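PDB 5MUM: Bacint_00347 from Bacteroides intestinalis DSM 17393, which is a beta-propeller glycoside hydrolase that probably acts as a rhamnosidase, cleaving rhamnose from glycans. Local coordinates for residues A[227-232]-A[255-260]; A[290-295]-A[312-317]. One frame throughout, in Å; residues are numbered along the deposited sequence.

Interaction 1 (A[227-232]-A[255-260])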
ATOM      1  N   THR A 227       2.628  17.899 -11.678  1.00  8.04           N
ATOM      2  CA  THR A 227       4.069  17.979 -11.681  1.00  7.57           C
ATOM      3  C   THR A 227       4.717  16.735 -11.079  1.00  7.02           C
ATOM      4  O   THR A 227       5.905  16.740 -10.851  1.00  6.66           O
ATOM      5  CB  THR A 227       4.607  19.241 -11.004  1.00  7.59           C
ATOM      6  OG1 THR A 227       4.419  19.167  -9.583  1.00  7.87           O
ATOM      7  CG2 THR A 227       3.984  20.465 -11.616  1.00  7.78           C
ATOM      8  N   ASN A 228       3.941  15.683 -10.874  1.00  6.78           N
ATOM      9  CA  ASN A 228       4.504  14.343 -10.604  1.00  6.97           C
ATOM     10  C   ASN A 228       5.409  13.972 -11.787  1.00  6.86           C
ATOM     11  O   ASN A 228       5.007  14.125 -12.950  1.00  6.43           O
ATOM     12  CB  ASN A 228       3.425  13.261 -10.474  1.00  7.09           C
ATOM     13  CG  ASN A 228       2.678  13.277  -9.142  1.00  7.02           C
ATOM     14  OD1 ASN A 228       3.084  13.922  -8.169  1.00  7.32           O
ATOM     15  ND2 ASN A 228       1.583  12.527  -9.095  1.00  6.45           N
ATOM     16  N   HIS A 229       6.580  13.408 -11.497  1.00  6.70           N
ATOM     17  CA  HIS A 229       7.427  12.849 -12.534  1.00  6.87           C
ATOM     18  C   HIS A 229       8.353  11.772 -11.992  1.00  6.84           C
ATOM     19  O   HIS A 229       8.776  11.841 -10.834  1.00  6.55           O
ATOM     20  CB  HIS A 229       8.300  13.920 -13.184  1.00  6.97           C
ATOM     21  CG  HIS A 229       9.205  14.640 -12.235  1.00  7.13           C
ATOM     22  ND1 HIS A 229      10.543  14.347 -12.120  1.00  8.08           N
ATOM     23  CD2 HIS A 229       8.972  15.645 -11.367  1.00  7.61           C
ATOM     24  CE1 HIS A 229      11.092  15.135 -11.205  1.00  7.75           C
ATOM     25  NE2 HIS A 229      10.168  15.963 -10.769  1.00  7.51           N
ATOM     26  N   ASP A 230       8.625  10.810 -12.856  1.00  7.01           N
ATOM     27  CA  ASP A 230       9.627   9.766 -12.676  1.00  7.36           C
ATOM     28  C   ASP A 230       9.255   8.737 -11.641  1.00  7.75           C
ATOM     29  O   ASP A 230       8.340   8.927 -10.815  1.00  7.19           O
ATOM     30  CB  ASP A 230      10.987  10.367 -12.347  1.00  7.40           C
ATOM     31  CG  ASP A 230      11.476  11.294 -13.424  1.00  7.73           C
ATOM     32  OD1 ASP A 230      11.247  10.983 -14.599  1.00  7.46           O
ATOM     33  OD2 ASP A 230      12.092  12.335 -13.102  1.00  8.25           O
ATOM     34  N   LEU A 231       9.964   7.613 -11.722  1.00  8.33           N
ATOM     35  CA  LEU A 231       9.842   6.544 -10.745  1.00  8.88           C
ATOM     36  C   LEU A 231      11.253   6.176 -10.382  1.00  8.41           C
ATOM     37  O   LEU A 231      12.077   5.859 -11.271  1.00  8.02           O
ATOM     38  CB  LEU A 231       9.134   5.338 -11.322  1.00 10.32           C
ATOM     39  CG  LEU A 231       7.704   5.097 -10.985  1.00 11.76           C
ATOM     40  CD1 LEU A 231       7.279   3.893 -11.810  1.00 13.10           C
ATOM     41  CD2 LEU A 231       7.512   4.867  -9.487  1.00 12.51           C
ATOM     42  N   CYS A 232      11.525   6.264  -9.092  1.00  7.82           N
ATOM     43  CA  CYS A 232      12.800   5.958  -8.519  1.00  7.65           C
ATOM     44  C   CYS A 232      12.690   4.778  -7.565  1.00  7.09           C
ATOM     45  O   CYS A 232      11.608   4.436  -7.105  1.00  6.55           O
ATOM     46  CB  CYS A 232      13.303   7.172  -7.756  1.00  7.87           C
ATOM     47  SG  CYS A 232      13.472   8.649  -8.826  1.00  9.64           S
ATOM     48  N   ILE A 255      18.782  10.332  -0.460  1.00 11.53           N
ATOM     49  CA  ILE A 255      18.611  10.117  -1.888  1.00 10.73           C
ATOM     50  C   ILE A 255      17.899  11.351  -2.437  1.00 10.81           C
ATOM     51  O   ILE A 255      16.787  11.665  -2.021  1.00 11.11           O
ATOM     52  CB  ILE A 255      17.766   8.885  -2.198  1.00 10.65           C
ATOM     53  CG1 ILE A 255      18.357   7.641  -1.501  1.00 10.65           C
ATOM     54  CG2 ILE A 255      17.678   8.697  -3.712  1.00 10.99           C
ATOM     55  CD1 ILE A 255      17.553   6.379  -1.616  1.00 10.87           C
ATOM     56  N   ARG A 256      18.518  11.978  -3.412  1.00 10.69           N
ATOM     57  CA  ARG A 256      18.053  13.215  -4.013  1.00 11.18           C
ATOM     58  C   ARG A 256      17.767  12.994  -5.463  1.00 10.16           C
ATOM     59  O   ARG A 256      18.060  11.948  -6.015  1.00  9.28           O
ATOM     60  CB  ARG A 256      19.150  14.249  -3.880  1.00 12.96           C
ATOM     61  CG  ARG A 256      19.342  14.700  -2.463  1.00 15.29           C
ATOM     62  CD  ARG A 256      20.641  15.460  -2.275  1.00 19.43           C
ATOM     63  NE  ARG A 256      20.589  15.979  -0.907  1.00 22.87           N
ATOM     64  CZ  ARG A 256      21.605  16.093  -0.068  1.00 26.67           C
ATOM     65  NH1 ARG A 256      22.850  15.747  -0.416  1.00 29.19           N
ATOM     66  NH2 ARG A 256      21.357  16.585   1.139  1.00 28.26           N
ATOM     67  N   TYR A 257      17.216  14.007  -6.101  1.00 10.48           N
ATOM     68  CA  TYR A 257      16.947  13.953  -7.530  1.00 10.93           C
ATOM     69  C   TYR A 257      18.185  13.489  -8.338  1.00 11.41           C
ATOM     70  O   TYR A 257      18.081  12.648  -9.236  1.00  9.90           O
ATOM     71  CB  TYR A 257      16.425  15.319  -7.982  1.00 11.76           C
ATOM     72  CG  TYR A 257      16.171  15.397  -9.449  1.00 13.23           C
ATOM     73  CD1 TYR A 257      15.124  14.711 -10.022  1.00 13.75           C
ATOM     74  CD2 TYR A 257      16.992  16.193 -10.274  1.00 15.11           C
ATOM     75  CE1 TYR A 257      14.902  14.764 -11.393  1.00 15.74           C
ATOM     76  CE2 TYR A 257      16.792  16.235 -11.654  1.00 15.81           C
ATOM     77  CZ  TYR A 257      15.745  15.525 -12.199  1.00 15.97           C
ATOM     78  OH  TYR A 257      15.537  15.581 -13.559  1.00 18.55           O
ATOM     79  N   ASN A 258      19.343  14.040  -7.984  1.00 12.01           N
ATOM     80  CA  ASN A 258      20.571  13.832  -8.744  1.00 14.63           C
ATOM     81  C   ASN A 258      21.117  12.437  -8.619  1.00 13.55           C
ATOM     82  O   ASN A 258      21.619  11.919  -9.595  1.00 14.73           O
ATOM     83  CB  ASN A 258      21.664  14.875  -8.375  1.00 17.92           C
ATOM     84  CG  ASN A 258      22.337  14.576  -7.067  1.00 21.94           C
ATOM     85  OD1 ASN A 258      23.423  13.966  -7.042  1.00 33.81           O
ATOM     86  ND2 ASN A 258      21.708  14.967  -5.963  1.00 27.59           N
ATOM     87  N   ASN A 259      20.993  11.799  -7.451  1.00 12.04           N
ATOM     88  CA  ASN A 259      21.603  10.480  -7.242  1.00 11.97           C
ATOM     89  C   ASN A 259      20.623   9.305  -7.176  1.00 11.04           C
ATOM     90  O   ASN A 259      21.063   8.153  -7.128  1.00 11.58           O
ATOM     91  CB  ASN A 259      22.531  10.480  -6.017  1.00 12.43           C
ATOM     92  CG  ASN A 259      21.795  10.665  -4.699  1.00 12.67           C
ATOM     93  OD1 ASN A 259      20.817  11.365  -4.652  1.00 13.76           O
ATOM     94  ND2 ASN A 259      22.256   9.998  -3.628  1.00 12.83           N
ATOM     95  N   ALA A 260      19.317   9.565  -7.230  1.00  9.44           N
ATOM     96  CA  ALA A 260      18.331   8.477  -7.299  1.00  9.14           C
ATOM     97  C   ALA A 260      18.535   7.556  -8.499  1.00  8.87           C
ATOM     98  O   ALA A 260      18.956   7.970  -9.576  1.00  8.24           O
ATOM     99  CB  ALA A 260      16.924   9.036  -7.359  1.00  9.11           C
TER

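Interaction 2 (A[290-295]-A[312-317]). With EDO (1,2-ethanediol), chain B.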
ATOM      1  N   THR A 290       1.704   1.235 -11.555  1.00  8.04           N
ATOM      2  CA  THR A 290       1.205   2.581 -11.563  1.00  8.38           C
ATOM      3  C   THR A 290       0.444   2.842 -12.861  1.00  8.04           C
ATOM      4  O   THR A 290       0.116   1.916 -13.596  1.00  7.69           O
ATOM      5  CB  THR A 290       2.344   3.572 -11.342  1.00  9.19           C
ATOM      6  OG1 THR A 290       1.808   4.901 -11.228  1.00 10.39           O
ATOM      7  CG2 THR A 290       3.402   3.455 -12.445  1.00  9.45           C
ATOM      8  N   TYR A 291       0.138   4.102 -13.128  1.00  7.56           N
ATOM      9  CA  TYR A 291      -0.346   4.435 -14.438  1.00  7.49           C
ATOM     10  C   TYR A 291       0.141   5.801 -14.840  1.00  7.30           C
ATOM     11  O   TYR A 291       0.478   6.628 -13.984  1.00  7.07           O
ATOM     12  CB  TYR A 291      -1.873   4.363 -14.483  1.00  7.43           C
ATOM     13  CG  TYR A 291      -2.630   5.263 -13.549  1.00  7.35           C
ATOM     14  CD1 TYR A 291      -2.750   6.629 -13.784  1.00  7.44           C
ATOM     15  CD2 TYR A 291      -3.300   4.734 -12.439  1.00  7.38           C
ATOM     16  CE1 TYR A 291      -3.501   7.443 -12.957  1.00  7.32           C
ATOM     17  CE2 TYR A 291      -4.060   5.541 -11.602  1.00  7.49           C
ATOM     18  CZ  TYR A 291      -4.150   6.908 -11.878  1.00  7.55           C
ATOM     19  OH  TYR A 291      -4.876   7.722 -11.069  1.00  8.21           O
ATOM     20  N   TRP A 292       0.183   6.006 -16.143  1.00  7.21           N
ATOM     21  CA  TRP A 292       0.451   7.308 -16.727  1.00  7.69           C
ATOM     22  C   TRP A 292      -0.001   7.293 -18.162  1.00  8.16           C
ATOM     23  O   TRP A 292      -0.395   6.249 -18.691  1.00  7.43           O
ATOM     24  CB  TRP A 292       1.920   7.694 -16.605  1.00  7.85           C
ATOM     25  CG  TRP A 292       2.872   6.901 -17.417  1.00  7.96           C
ATOM     26  CD1 TRP A 292       3.126   7.032 -18.742  1.00  8.18           C
ATOM     27  CD2 TRP A 292       3.714   5.855 -16.946  1.00  8.26           C
ATOM     28  NE1 TRP A 292       4.067   6.144 -19.128  1.00  8.47           N
ATOM     29  CE2 TRP A 292       4.463   5.404 -18.047  1.00  8.50           C
ATOM     30  CE3 TRP A 292       3.895   5.252 -15.707  1.00  8.53           C
ATOM     31  CZ2 TRP A 292       5.381   4.360 -17.959  1.00  8.71           C
ATOM     32  CZ3 TRP A 292       4.847   4.215 -15.591  1.00  8.65           C
ATOM     33  CH2 TRP A 292       5.573   3.786 -16.716  1.00  8.93           C
ATOM     34  N   ARG A 293       0.097   8.456 -18.787  1.00  9.25           N
ATOM     35  CA  ARG A 293      -0.362   8.686 -20.120  1.00 10.84           C
ATOM     36  C   ARG A 293       0.842   8.933 -21.059  1.00 10.82           C
ATOM     37  O   ARG A 293       1.749   9.689 -20.716  1.00 10.61           O
ATOM     38  CB  ARG A 293      -1.229   9.934 -20.087  1.00 12.45           C
ATOM     39  CG  ARG A 293      -2.150  10.078 -21.242  1.00 15.30           C
ATOM     40  CD  ARG A 293      -2.094  11.439 -21.833  1.00 17.60           C
ATOM     41  NE  ARG A 293      -1.972  12.550 -20.954  1.00 19.98           N
ATOM     42  CZ  ARG A 293      -0.898  13.338 -20.826  1.00 21.01           C
ATOM     43  NH1 ARG A 293       0.281  13.151 -21.498  1.00 22.88           N
ATOM     44  NH2 ARG A 293      -1.016  14.345 -20.003  1.00 21.60           N
ATOM     45  N   ASP A 294       0.842   8.293 -22.218  1.00 11.44           N
ATOM     46  CA  ASP A 294       1.900   8.508 -23.223  1.00 13.07           C
ATOM     47  C   ASP A 294       1.797   9.929 -23.773  1.00 12.76           C
ATOM     48  O   ASP A 294       0.719  10.484 -23.836  1.00 11.79           O
ATOM     49  CB  ASP A 294       1.753   7.591 -24.441  1.00 14.87           C
ATOM     50  CG  ASP A 294       2.103   6.155 -24.164  1.00 17.50           C
ATOM     51  OD1 ASP A 294       2.674   5.816 -23.122  1.00 20.34           O
ATOM     52  OD2 ASP A 294       1.794   5.328 -25.039  1.00 22.02           O
ATOM     53  N   PRO A 295       2.909  10.491 -24.255  1.00 12.77           N
ATOM     54  CA  PRO A 295       2.830  11.845 -24.838  1.00 13.52           C
ATOM     55  C   PRO A 295       1.818  12.023 -25.981  1.00 14.42           C
ATOM     56  O   PRO A 295       1.167  13.084 -26.120  1.00 14.77           O
ATOM     57  CB  PRO A 295       4.253  12.071 -25.313  1.00 13.20           C
ATOM     58  CG  PRO A 295       5.064  11.300 -24.335  1.00 13.27           C
ATOM     59  CD  PRO A 295       4.285  10.015 -24.185  1.00 13.01           C
ATOM     60  N   TRP A 312      15.872  -2.361 -15.871  1.00  9.80           N
ATOM     61  CA  TRP A 312      14.514  -1.898 -15.680  1.00  9.25           C
ATOM     62  C   TRP A 312      13.769  -1.993 -16.993  1.00  9.97           C
ATOM     63  O   TRP A 312      14.318  -1.696 -18.073  1.00 10.18           O
ATOM     64  CB  TRP A 312      14.498  -0.448 -15.231  1.00  8.69           C
ATOM     65  CG  TRP A 312      14.935  -0.268 -13.855  1.00  7.93           C
ATOM     66  CD1 TRP A 312      16.150   0.200 -13.440  1.00  7.92           C
ATOM     67  CD2 TRP A 312      14.194  -0.567 -12.685  1.00  7.66           C
ATOM     68  NE1 TRP A 312      16.215   0.179 -12.092  1.00  7.86           N
ATOM     69  CE2 TRP A 312      15.019  -0.257 -11.588  1.00  7.52           C
ATOM     70  CE3 TRP A 312      12.884  -1.034 -12.442  1.00  7.35           C
ATOM     71  CZ2 TRP A 312      14.587  -0.384 -10.271  1.00  7.40           C
ATOM     72  CZ3 TRP A 312      12.464  -1.180 -11.141  1.00  7.35           C
ATOM     73  CH2 TRP A 312      13.312  -0.854 -10.064  1.00  7.18           C
ATOM     74  N   GLN A 313      12.524  -2.386 -16.908  1.00  9.91           N
ATOM     75  CA  GLN A 313      11.648  -2.428 -18.054  1.00 10.97           C
ATOM     76  C   GLN A 313      10.317  -1.871 -17.613  1.00 10.48           C
ATOM     77  O   GLN A 313      10.033  -1.805 -16.413  1.00  9.46           O
ATOM     78  CB  GLN A 313      11.463  -3.867 -18.514  1.00 11.33           C
ATOM     79  CG  GLN A 313      12.739  -4.487 -19.061  1.00 13.00           C
ATOM     80  CD  GLN A 313      12.492  -5.892 -19.564  1.00 13.81           C
ATOM     81  OE1 GLN A 313      12.756  -6.878 -18.867  1.00 15.60           O
ATOM     82  NE2 GLN A 313      11.877  -5.984 -20.707  1.00 12.95           N
ATOM     83  N   ASN A 314       9.525  -1.473 -18.588  1.00 10.12           N
ATOM     84  CA  ASN A 314       8.171  -1.065 -18.345  1.00 10.52           C
ATOM     85  C   ASN A 314       7.263  -1.579 -19.468  1.00 10.67           C
ATOM     86  O   ASN A 314       7.695  -1.754 -20.601  1.00 10.48           O
ATOM     87  CB  ASN A 314       8.041   0.436 -18.112  1.00 10.79           C
ATOM     88  CG  ASN A 314       8.324   1.274 -19.338  1.00 11.71           C
ATOM     89  OD1 ASN A 314       7.421   1.591 -20.108  1.00 12.67           O
ATOM     90  ND2 ASN A 314       9.576   1.672 -19.505  1.00 11.65           N
ATOM     91  N   ARG A 315       6.008  -1.822 -19.123  1.00 10.45           N
ATOM     92  CA  ARG A 315       5.064  -2.342 -20.059  1.00 11.10           C
ATOM     93  C   ARG A 315       3.664  -1.826 -19.703  1.00 10.85           C
ATOM     94  O   ARG A 315       3.308  -1.665 -18.527  1.00  9.73           O
ATOM     95  CB  ARG A 315       5.098  -3.850 -20.002  1.00 12.56           C
ATOM     96  CG  ARG A 315       4.208  -4.527 -20.997  1.00 14.52           C
ATOM     97  CD  ARG A 315       4.323  -6.030 -20.872  1.00 15.74           C
ATOM     98  NE  ARG A 315       3.444  -6.633 -21.854  1.00 17.77           N
ATOM     99  CZ  ARG A 315       3.054  -7.897 -21.888  1.00 18.08           C
ATOM    100  NH1 ARG A 315       3.462  -8.792 -20.993  1.00 19.18           N
ATOM    101  NH2 ARG A 315       2.235  -8.256 -22.862  1.00 19.92           N
ATOM    102  N   GLN A 316       2.887  -1.611 -20.743  1.00 10.45           N
ATOM    103  CA  GLN A 316       1.513  -1.202 -20.623  1.00 10.86           C
ATOM    104  C   GLN A 316       0.715  -2.453 -20.309  1.00 11.05           C
ATOM    105  O   GLN A 316       0.867  -3.509 -20.961  1.00 10.37           O
ATOM    106  CB  GLN A 316       1.050  -0.513 -21.917  1.00 11.38           C
ATOM    107  CG  GLN A 316      -0.331   0.108 -21.776  1.00 12.16           C
ATOM    108  CD  GLN A 316      -0.800   0.879 -22.981  1.00 12.76           C
ATOM    109  OE1 GLN A 316      -1.935   0.665 -23.472  1.00 13.92           O
ATOM    110  NE2 GLN A 316       0.010   1.812 -23.435  1.00 11.22           N
ATOM    111  N   VAL A 317      -0.146  -2.350 -19.317  1.00 10.73           N
ATOM    112  CA  VAL A 317      -0.933  -3.500 -18.870  1.00 11.51           C
ATOM    113  C   VAL A 317      -2.319  -3.451 -19.475  1.00 12.31           C
ATOM    114  O   VAL A 317      -2.863  -4.491 -19.865  1.00 12.09           O
ATOM    115  CB  VAL A 317      -1.022  -3.489 -17.339  1.00 11.88           C
ATOM    116  CG1 VAL A 317      -1.886  -4.622 -16.784  1.00 12.62           C
ATOM    117  CG2 VAL A 317       0.377  -3.528 -16.765  1.00 12.75           C
TER
HETATM  118  C1  EDO B 501       3.733   5.008  -8.401  1.00 21.93           C
HETATM  119  O1  EDO B 501       4.611   5.523  -7.493  1.00 24.66           O
HETATM  120  C2  EDO B 501       3.117   6.189  -9.045  1.00 23.75           C
HETATM  121  O2  EDO B 501       3.651   6.406 -10.323  1.00 20.60           O

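Interaction 1 (A[227-232]-A[255-260])
Tyr257 reaches from the loop before the outermost strand 261-264 of a propeller blade to the edge of His229 on that blade's third strand, 228-236, the ring CE1 atoms of the two residues meeting at 3.8 Å. Before it, Arg256 fixes the turn: its backbone N donates to Asn259 OD1 at 2.7 Å, in the carbonyl plane, and its NE forms a salt bridge with Asp194. At Tyr257, with CG anti to the backbone N (chi1 178°), the far end of the ring comes up to His229, and the two aromatic side chains cross at about a right angle. The same CE1 of Tyr257 stands 4.1 Å from Asp230 OD2, which approaches the phenol at its edge. That oxygen takes a His-carboxylate hydrogen bond from His229 ND1 at 2.7 Å, nearly straight and in the imidazole plane but well above the carboxylate plane. Asn259 closes the turn, and Ala260 N bonds back to Arg256 O. Ala260 then sets its CB 3.8 Å from Cys232 SG, a small apolar contact. An alanine at His229 would probably leave Asp230 and Glu221 each short of a partner and open a gap beside Tyr257. With ND1 held by Asp230 OD2 and NE2 by Glu221, the rotation of the imidazole is fixed, while Arg265 is the second partner of Asp230 OD2.

Interaction 2 (A[290-295]-A[312-317])
Trp292 and Asn314 make the closest side-chain contact between residues 290-295 and 312-317, on the second and fourth strands of one four-stranded propeller blade, with strand 301-307 running between them. Asn314 OD1 comes up to the edge of the indole, near its plane, 4.1 Å from Trp292 CZ2, and the amide is turned 58° from the ring. The indole swings out to this point with CG between the backbone N and the carbonyl carbon (chi1 68°). This is the packed side: Trp292 is buried, rests on Val305 and Cys264, and has a cation-pi contact with Arg303. The other side is looser. Asn314 is exposed, its side chain about 3 Å from a bound pentaethylene glycol, while farther along Asp294 and Gln316 only come near one another, with no hydrogen bond between them. Asp294 spends its charge elsewhere, OD1 forming a salt bridge with Arg303. A 1,2-ethanediol sits beside Thr290 at the other end of the segment; like the glycol, it probably comes from the crystallisation liquor. With no hydrogen bond across the contact, the two strands are tied chiefly through strand 301-307, where Arg303 serves Trp292's indole and Asp294's carboxylate, probably balancing that charge.

How the interactions relate
Interactions 1 and 2 follow one another along the chain, the first closing before the second opens, and their centres are about 16 Å apart. They belong to successive four-stranded antiparallel sheets, blades of the beta-propeller: interaction 1 joins the third strand of one blade, 228-236, to the loop leading to its outermost strand 261-264, whereas interaction 2 spans the second and fourth strands of the next. The blades pack directly where Leu231 CD1 meets Thr290 CG2 at 4.0 Å. Strand 261-264 also links them, since its Cys264 touches both Trp292 and Asn314 and its Glu261 accepts a hydrogen bond from Trp312 NE1. Adjacent blades thus meet through both apolar packing and polar bonds.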